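Local coordinates for protein manganese-dependent inorganic pyrophosphatase (Methanocaldococcus jannaschii, PDB 2EB0) that catalyses the manganese-dependent hydrolysis of diphosphate to two phosphates as a family II inorganic pyrophosphatase, at residues D13-F24 with S108-Y117; F41-M49 with P134-S142. All blocks are in the same frame, centred on the assembly; numbering follows the deposited sequence.

Overall arrangement
Both contacts lie in the DHH domain, on the same side of the chain's centre, and their centres are about 12 Å apart. Contact 1 joins helices 12-25 and 109-118 and carries D13, a manganese ligand. Contact 2 joins the end of helix 37-45 to helix 134-148. The two meet through helix 134-148, which also packs against helix 12-25: Y23 CG lies 3.5 Å from L136 CD1, and V20 CG2 lies 3.6 Å from L140 CD2. Helix 134-148 supplies the further manganese ligand D147. Contact 2 stands back from the metals. The side chain of S142 is about 9 Å from that of D13 and about 12 Å from a manganese ion.

Contact 1: D13-F24 with S108-Y117; sequences DSIASAIVLAYF and STATVIAELY. With MN (manganese (II) ion), chain E.
D13 turns its carboxylate to the first turn of helix 109-118 and takes one backbone N-H on each oxygen. This is a metal ligand seated at a helix N-terminus, in the DHH domain of a family II pyrophosphatase. T109 N bonds D13 OD1 at 2.8 Å, nearly straight at 165°. A110 N reaches D13 OD2 at 3.1 Å and is more bent. Each N-H meets the syn lone pair of its oxygen, so the two bonds fix the rotation of the carboxylate. S17 OG, one turn further along helix 12-25, gives a second bond to D13 OD2 from above the carboxylate plane. D13 OD1 also binds manganese at 2.1 Å. D66, H88 and D147 complete that set of protein ligands. T109 OG1 is hydrogen-bonded to D66 OD2, which makes T109 a second-shell residue.

The two helices run nearly parallel, at 26°, with axes 9.4 Å apart. Beyond the polar end the contact is apolar. I113 is a knob in a hole formed by S17, V20, L21 and F24. Its CG1 is anti to the carbonyl carbon and its chain is extended (chi2 176°), which carries CD1 across to helix 12-25. There CD1 lies against S17 CB at 3.9 Å and close to L21 CB. The other branch, CG2, lies near V20 CG1 and F24 CE1. The far end is aromatic. The F24 and Y117 side chains cross at about a right angle, but their ring planes meet obliquely. Y117 OH is hydrogen-bonded to L132 N, which holds the outer end of that ring. The nearest atoms of the aromatic pair are F24 CZ and Y117 CD2, 3.5 Å apart.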
# COMPACT_ATOMS: atom_id res chain seq x y z
N ASP B 13 -15.16 4.11 12.97
CA ASP B 13 -14.22 4.63 11.97
C ASP B 13 -14.67 4.18 10.59
O ASP B 13 -14.77 4.98 9.67
CB ASP B 13 -12.79 4.14 12.23
CG ASP B 13 -11.75 4.88 11.38
OD1 ASP B 13 -10.65 4.33 11.16
OD2 ASP B 13 -12.02 6.01 10.93
N SER B 14 -14.95 2.88 10.45
CA SER B 14 -15.40 2.30 9.19
C SER B 14 -16.67 2.95 8.64
O SER B 14 -16.80 3.16 7.43
CB SER B 14 -15.65 0.80 9.36
OG SER B 14 -14.53 0.04 8.95
N ILE B 15 -17.61 3.26 9.53
CA ILE B 15 -18.89 3.86 9.14
C ILE B 15 -18.72 5.32 8.76
O ILE B 15 -19.11 5.73 7.67
CB ILE B 15 -19.93 3.70 10.27
CG1 ILE B 15 -20.23 2.21 10.49
CG2 ILE B 15 -21.21 4.47 9.94
CD1 ILE B 15 -20.87 1.53 9.29
N ALA B 16 -18.15 6.11 9.67
CA ALA B 16 -17.92 7.53 9.44
C ALA B 16 -17.05 7.77 8.21
O ALA B 16 -17.38 8.61 7.37
CB ALA B 16 -17.27 8.16 10.67
N SER B 17 -15.94 7.05 8.10
CA SER B 17 -15.05 7.22 6.95
C SER B 17 -15.73 6.88 5.63
O SER B 17 -15.43 7.48 4.60
CB SER B 17 -13.80 6.37 7.12
OG SER B 17 -13.00 6.86 8.18
N ALA B 18 -16.65 5.92 5.65
CA ALA B 18 -17.36 5.53 4.44
C ALA B 18 -18.32 6.64 4.03
O ALA B 18 -18.40 7.01 2.86
CB ALA B 18 -18.14 4.24 4.67
N ILE B 19 -19.05 7.16 5.01
CA ILE B 19 -20.02 8.21 4.77
C ILE B 19 -19.36 9.50 4.29
O ILE B 19 -19.74 10.06 3.26
CB ILE B 19 -20.85 8.49 6.07
CG1 ILE B 19 -21.86 7.38 6.28
CG2 ILE B 19 -21.54 9.84 5.99
CD1 ILE B 19 -22.56 7.44 7.61
N VAL B 20 -18.36 9.96 5.03
CA VAL B 20 -17.66 11.20 4.71
C VAL B 20 -16.92 11.13 3.37
O VAL B 20 -17.01 12.06 2.56
CB VAL B 20 -16.71 11.59 5.86
CG1 VAL B 20 -16.03 12.93 5.57
CG2 VAL B 20 -17.51 11.68 7.16
N LEU B 21 -16.21 10.04 3.11
CA LEU B 21 -15.49 9.94 1.85
C LEU B 21 -16.48 9.86 0.69
O LEU B 21 -16.27 10.46 -0.36
CB LEU B 21 -14.56 8.73 1.84
CG LEU B 21 -13.59 8.64 0.65
CD1 LEU B 21 -12.80 9.94 0.53
CD2 LEU B 21 -12.63 7.46 0.84
N ALA B 22 -17.57 9.13 0.89
CA ALA B 22 -18.60 9.00 -0.14
C ALA B 22 -19.16 10.38 -0.46
O ALA B 22 -19.44 10.70 -1.61
CB ALA B 22 -19.72 8.10 0.34
N TYR B 23 -19.32 11.20 0.57
CA TYR B 23 -19.82 12.56 0.41
C TYR B 23 -18.86 13.37 -0.47
O TYR B 23 -19.29 14.08 -1.38
CB TYR B 23 -19.95 13.24 1.78
CG TYR B 23 -20.04 14.74 1.75
CD1 TYR B 23 -21.24 15.39 1.42
CD2 TYR B 23 -18.94 15.53 2.06
CE1 TYR B 23 -21.33 16.79 1.42
CE2 TYR B 23 -19.01 16.93 2.05
CZ TYR B 23 -20.21 17.55 1.73
OH TYR B 23 -20.28 18.92 1.72
N PHE B 24 -17.56 13.26 -0.19
CA PHE B 24 -16.54 13.98 -0.95
C PHE B 24 -16.35 13.42 -2.36
O PHE B 24 -16.10 14.17 -3.30
CB PHE B 24 -15.20 13.94 -0.21
CG PHE B 24 -15.13 14.86 0.97
CD1 PHE B 24 -14.81 14.37 2.23
CD2 PHE B 24 -15.34 16.23 0.83
CE1 PHE B 24 -14.71 15.21 3.32
CE2 PHE B 24 -15.24 17.08 1.92
CZ PHE B 24 -14.93 16.57 3.16
N SER B 108 -6.62 6.75 13.04
CA SER B 108 -7.84 6.35 12.35
C SER B 108 -7.88 6.79 10.91
O SER B 108 -7.17 7.71 10.50
CB SER B 108 -9.06 6.95 13.05
OG SER B 108 -9.17 8.34 12.77
N THR B 109 -8.76 6.13 10.15
CA THR B 109 -8.94 6.47 8.75
C THR B 109 -9.51 7.88 8.67
O THR B 109 -9.22 8.64 7.73
CB THR B 109 -9.90 5.48 8.07
OG1 THR B 109 -9.38 4.14 8.21
CG2 THR B 109 -10.06 5.81 6.60
N ALA B 110 -10.31 8.24 9.67
CA ALA B 110 -10.93 9.56 9.73
C ALA B 110 -9.86 10.66 9.78
O ALA B 110 -10.00 11.70 9.14
CB ALA B 110 -11.85 9.66 10.95
N THR B 111 -8.79 10.41 10.53
CA THR B 111 -7.68 11.35 10.64
C THR B 111 -7.07 11.62 9.27
O THR B 111 -6.82 12.77 8.91
CB THR B 111 -6.57 10.80 11.56
OG1 THR B 111 -7.11 10.57 12.86
CG2 THR B 111 -5.41 11.79 11.68
N VAL B 112 -6.84 10.56 8.50
CA VAL B 112 -6.28 10.69 7.16
C VAL B 112 -7.15 11.58 6.26
O VAL B 112 -6.65 12.44 5.54
CB VAL B 112 -6.18 9.32 6.47
CG1 VAL B 112 -5.59 9.48 5.07
CG2 VAL B 112 -5.35 8.38 7.30
N ILE B 113 -8.45 11.33 6.30
CA ILE B 113 -9.40 12.08 5.49
C ILE B 113 -9.46 13.55 5.89
O ILE B 113 -9.50 14.43 5.03
CB ILE B 113 -10.81 11.45 5.58
CG1 ILE B 113 -10.77 10.04 4.99
CG2 ILE B 113 -11.83 12.31 4.83
CD1 ILE B 113 -12.08 9.29 5.11
N ALA B 114 -9.47 13.79 7.20
CA ALA B 114 -9.55 15.14 7.72
C ALA B 114 -8.30 15.95 7.37
O ALA B 114 -8.39 17.14 7.05
CB ALA B 114 -9.73 15.11 9.24
N GLU B 115 -7.14 15.30 7.43
CA GLU B 115 -5.91 16.00 7.12
C GLU B 115 -5.92 16.41 5.66
O GLU B 115 -5.43 17.48 5.31
CB GLU B 115 -4.69 15.13 7.39
CG GLU B 115 -3.40 15.77 6.90
CD GLU B 115 -2.18 14.95 7.22
OE1 GLU B 115 -2.22 13.72 7.00
OE2 GLU B 115 -1.18 15.53 7.69
N LEU B 116 -6.48 15.57 4.81
CA LEU B 116 -6.56 15.92 3.40
C LEU B 116 -7.52 17.08 3.24
O LEU B 116 -7.30 18.00 2.44
CB LEU B 116 -7.06 14.74 2.57
CG LEU B 116 -6.04 13.61 2.37
CD1 LEU B 116 -6.65 12.56 1.45
CD2 LEU B 116 -4.76 14.19 1.76
N TYR B 117 -8.60 17.03 4.02
CA TYR B 117 -9.60 18.08 3.93
C TYR B 117 -9.09 19.46 4.30
O TYR B 117 -9.22 20.40 3.51
CB TYR B 117 -10.79 17.75 4.81
CG TYR B 117 -11.78 18.87 4.88
CD1 TYR B 117 -11.84 19.70 6.00
CD2 TYR B 117 -12.61 19.15 3.81
CE1 TYR B 117 -12.71 20.77 6.05
CE2 TYR B 117 -13.49 20.22 3.84
CZ TYR B 117 -13.54 21.03 4.97
OH TYR B 117 -14.40 22.09 5.00
MN MN E . -9.95 2.45 11.91

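Contact 2: F41-M49 with P134-S142; sequences FVLRKFGVM and PDLAGLLLS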
# COMPACT_ATOMS: atom_id res chain seq x y z
N PHE B 41 -25.04 5.48 18.47
CA PHE B 41 -25.02 6.66 19.32
C PHE B 41 -24.47 7.87 18.55
O PHE B 41 -25.09 8.93 18.51
CB PHE B 41 -24.15 6.37 20.55
CG PHE B 41 -23.72 7.59 21.31
CD1 PHE B 41 -24.66 8.45 21.87
CD2 PHE B 41 -22.37 7.87 21.50
CE1 PHE B 41 -24.26 9.56 22.61
CE2 PHE B 41 -21.96 8.97 22.23
CZ PHE B 41 -22.91 9.82 22.79
N VAL B 42 -23.31 7.68 17.92
CA VAL B 42 -22.67 8.74 17.15
C VAL B 42 -23.51 9.22 15.97
O VAL B 42 -23.61 10.42 15.71
CB VAL B 42 -21.26 8.28 16.67
CG1 VAL B 42 -20.68 9.25 15.66
CG2 VAL B 42 -20.32 8.18 17.86
N LEU B 43 -24.13 8.28 15.25
CA LEU B 43 -24.97 8.64 14.11
C LEU B 43 -26.17 9.46 14.57
O LEU B 43 -26.46 10.53 14.03
CB LEU B 43 -25.46 7.39 13.38
CG LEU B 43 -24.40 6.50 12.75
CD1 LEU B 43 -25.09 5.36 12.03
CD2 LEU B 43 -23.54 7.31 11.79
N ARG B 44 -26.89 8.94 15.56
CA ARG B 44 -28.04 9.64 16.09
C ARG B 44 -27.62 11.04 16.57
O ARG B 44 -28.31 12.03 16.33
CB ARG B 44 -28.64 8.86 17.26
CG ARG B 44 -29.69 9.65 18.05
CD ARG B 44 -30.32 8.84 19.17
NE ARG B 44 -31.25 7.83 18.67
CZ ARG B 44 -30.95 6.55 18.48
NH1 ARG B 44 -29.73 6.11 18.73
NH2 ARG B 44 -31.88 5.72 18.02
N LYS B 45 -26.47 11.11 17.22
CA LYS B 45 -25.98 12.38 17.74
C LYS B 45 -25.87 13.47 16.69
O LYS B 45 -26.29 14.60 16.92
CB LYS B 45 -24.63 12.19 18.44
CG LYS B 45 -24.09 13.44 19.09
CD LYS B 45 -22.92 13.09 19.99
CE LYS B 45 -22.47 14.28 20.82
NZ LYS B 45 -21.68 15.25 20.03
N PHE B 46 -25.30 13.15 15.53
CA PHE B 46 -25.14 14.16 14.51
C PHE B 46 -26.18 14.16 13.42
O PHE B 46 -25.99 14.77 12.37
CB PHE B 46 -23.73 14.07 13.91
CG PHE B 46 -22.65 14.29 14.92
CD1 PHE B 46 -22.01 13.22 15.51
CD2 PHE B 46 -22.33 15.59 15.33
CE1 PHE B 46 -21.06 13.42 16.52
CE2 PHE B 46 -21.38 15.80 16.33
CZ PHE B 46 -20.74 14.71 16.92
N GLY B 47 -27.30 13.50 13.68
CA GLY B 47 -28.39 13.44 12.72
C GLY B 47 -27.97 12.93 11.36
O GLY B 47 -28.38 13.48 10.34
N VAL B 48 -27.17 11.88 11.34
CA VAL B 48 -26.70 11.28 10.11
C VAL B 48 -27.33 9.90 9.91
O VAL B 48 -27.39 9.10 10.83
CB VAL B 48 -25.15 11.13 10.13
CG1 VAL B 48 -24.67 10.38 8.88
CG2 VAL B 48 -24.50 12.53 10.18
N MET B 49 -27.81 9.64 8.70
CA MET B 49 -28.45 8.36 8.39
C MET B 49 -27.44 7.22 8.27
O MET B 49 -26.31 7.42 7.81
CB MET B 49 -29.24 8.48 7.09
CG MET B 49 -30.26 9.62 7.08
SD MET B 49 -31.44 9.55 8.45
CE MET B 49 -30.72 10.76 9.58
N PRO B 134 -20.84 20.61 9.94
CA PRO B 134 -20.70 20.20 11.34
C PRO B 134 -21.05 18.74 11.62
O PRO B 134 -20.35 18.07 12.38
CB PRO B 134 -21.61 21.17 12.07
CG PRO B 134 -22.62 21.52 11.05
CD PRO B 134 -21.78 21.73 9.82
N ASP B 135 -22.13 18.25 11.01
CA ASP B 135 -22.52 16.86 11.23
C ASP B 135 -21.45 15.87 10.78
O ASP B 135 -21.06 15.00 11.56
CB ASP B 135 -23.87 16.54 10.55
CG ASP B 135 -23.88 16.87 9.07
OD1 ASP B 135 -24.92 16.58 8.44
OD2 ASP B 135 -22.88 17.41 8.53
N LEU B 136 -20.97 16.01 9.55
CA LEU B 136 -19.93 15.10 9.07
C LEU B 136 -18.64 15.34 9.84
O LEU B 136 -17.86 14.40 10.06
CB LEU B 136 -19.70 15.28 7.57
CG LEU B 136 -20.85 14.85 6.66
CD1 LEU B 136 -20.43 15.00 5.21
CD2 LEU B 136 -21.24 13.40 6.95
N ALA B 137 -18.40 16.58 10.26
CA ALA B 137 -17.20 16.89 11.03
C ALA B 137 -17.32 16.14 12.36
O ALA B 137 -16.33 15.67 12.92
CB ALA B 137 -17.09 18.38 11.28
N GLY B 138 -18.55 16.03 12.85
CA GLY B 138 -18.81 15.33 14.09
C GLY B 138 -18.51 13.84 13.98
O GLY B 138 -18.05 13.23 14.94
N LEU B 139 -18.79 13.25 12.81
CA LEU B 139 -18.53 11.82 12.62
C LEU B 139 -17.03 11.55 12.59
O LEU B 139 -16.56 10.58 13.18
CB LEU B 139 -19.12 11.30 11.31
CG LEU B 139 -20.63 11.30 11.05
CD1 LEU B 139 -20.87 10.45 9.82
CD2 LEU B 139 -21.41 10.75 12.24
N LEU B 140 -16.29 12.40 11.89
CA LEU B 140 -14.85 12.24 11.79
C LEU B 140 -14.26 12.35 13.18
O LEU B 140 -13.35 11.60 13.55
CB LEU B 140 -14.25 13.31 10.89
CG LEU B 140 -14.59 13.27 9.40
CD1 LEU B 140 -13.79 14.37 8.68
CD2 LEU B 140 -14.27 11.89 8.82
N LEU B 141 -14.80 13.29 13.95
CA LEU B 141 -14.36 13.52 15.32
C LEU B 141 -14.60 12.27 16.13
O LEU B 141 -13.72 11.79 16.84
CB LEU B 141 -15.14 14.68 15.94
CG LEU B 141 -14.90 14.87 17.45
CD1 LEU B 141 -13.41 14.94 17.74
CD2 LEU B 141 -15.59 16.16 17.90
N SER B 142 -15.81 11.74 16.03
CA SER B 142 -16.18 10.54 16.77
C SER B 142 -15.28 9.37 16.37
O SER B 142 -14.84 8.59 17.21
CB SER B 142 -17.64 10.18 16.48
OG SER B 142 -18.48 11.30 16.69
O HOH W 1 -27.12 16.50 10.09
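G138 O is gripped twice by S142, and F46 CE1 lies beside it at 3.4 Å. S142 OG bonds this oxygen at 2.6 Å and S142 N at 2.9 Å, from opposite faces of the carbonyl plane. S142 OG also touches V42 CG1 and F46 CE1. V42 CG1 is pressed to 3.3 Å from S142 CB, a tight carbon pair.

The F46 ring lies on the backbone of helix 134-148. G138 CA sits over one face, 3.5 Å from the ring centroid and 16° off the normal, a CH-pi contact. With CG anti to the carbonyl carbon (chi1 -61°), F46 sends its ring across to G138. The fit relies on glycine, since a CB at G138 would run into F46 CE2. K45 CG touches the opposite face of the ring, and F179 of helix 176-188 packs on F46 as well. With an alanine in place of F46, G138 CA would probably lose the ring that covers it, and S142 OG its contact with CE1.

On the other flank L139 spreads its two methyls among V42, L43, F46 and V48. Its CD2 meets V42 CG1 at 3.8 Å and also touches L43 CD2 and F46 CD1, while its CD1 meets V48 CG1 tip to tip at 3.9 Å. At the D135 end a water bridges F46 O and D135 OD1, and D135 CB lies 3.3 Å from F46 O.

Helical residues 41-45 run nearly antiparallel to 134-142, at 160°. Helix 37-45 ends here in a Schellman motif with G47 as the C-prime residue: V48 N returns to L43 O and G47 N to R44 O. The turn brings V48 back onto L139, so a Schellman-terminated helix docks on a neighbouring helix within the Rossmann-like DHH domain.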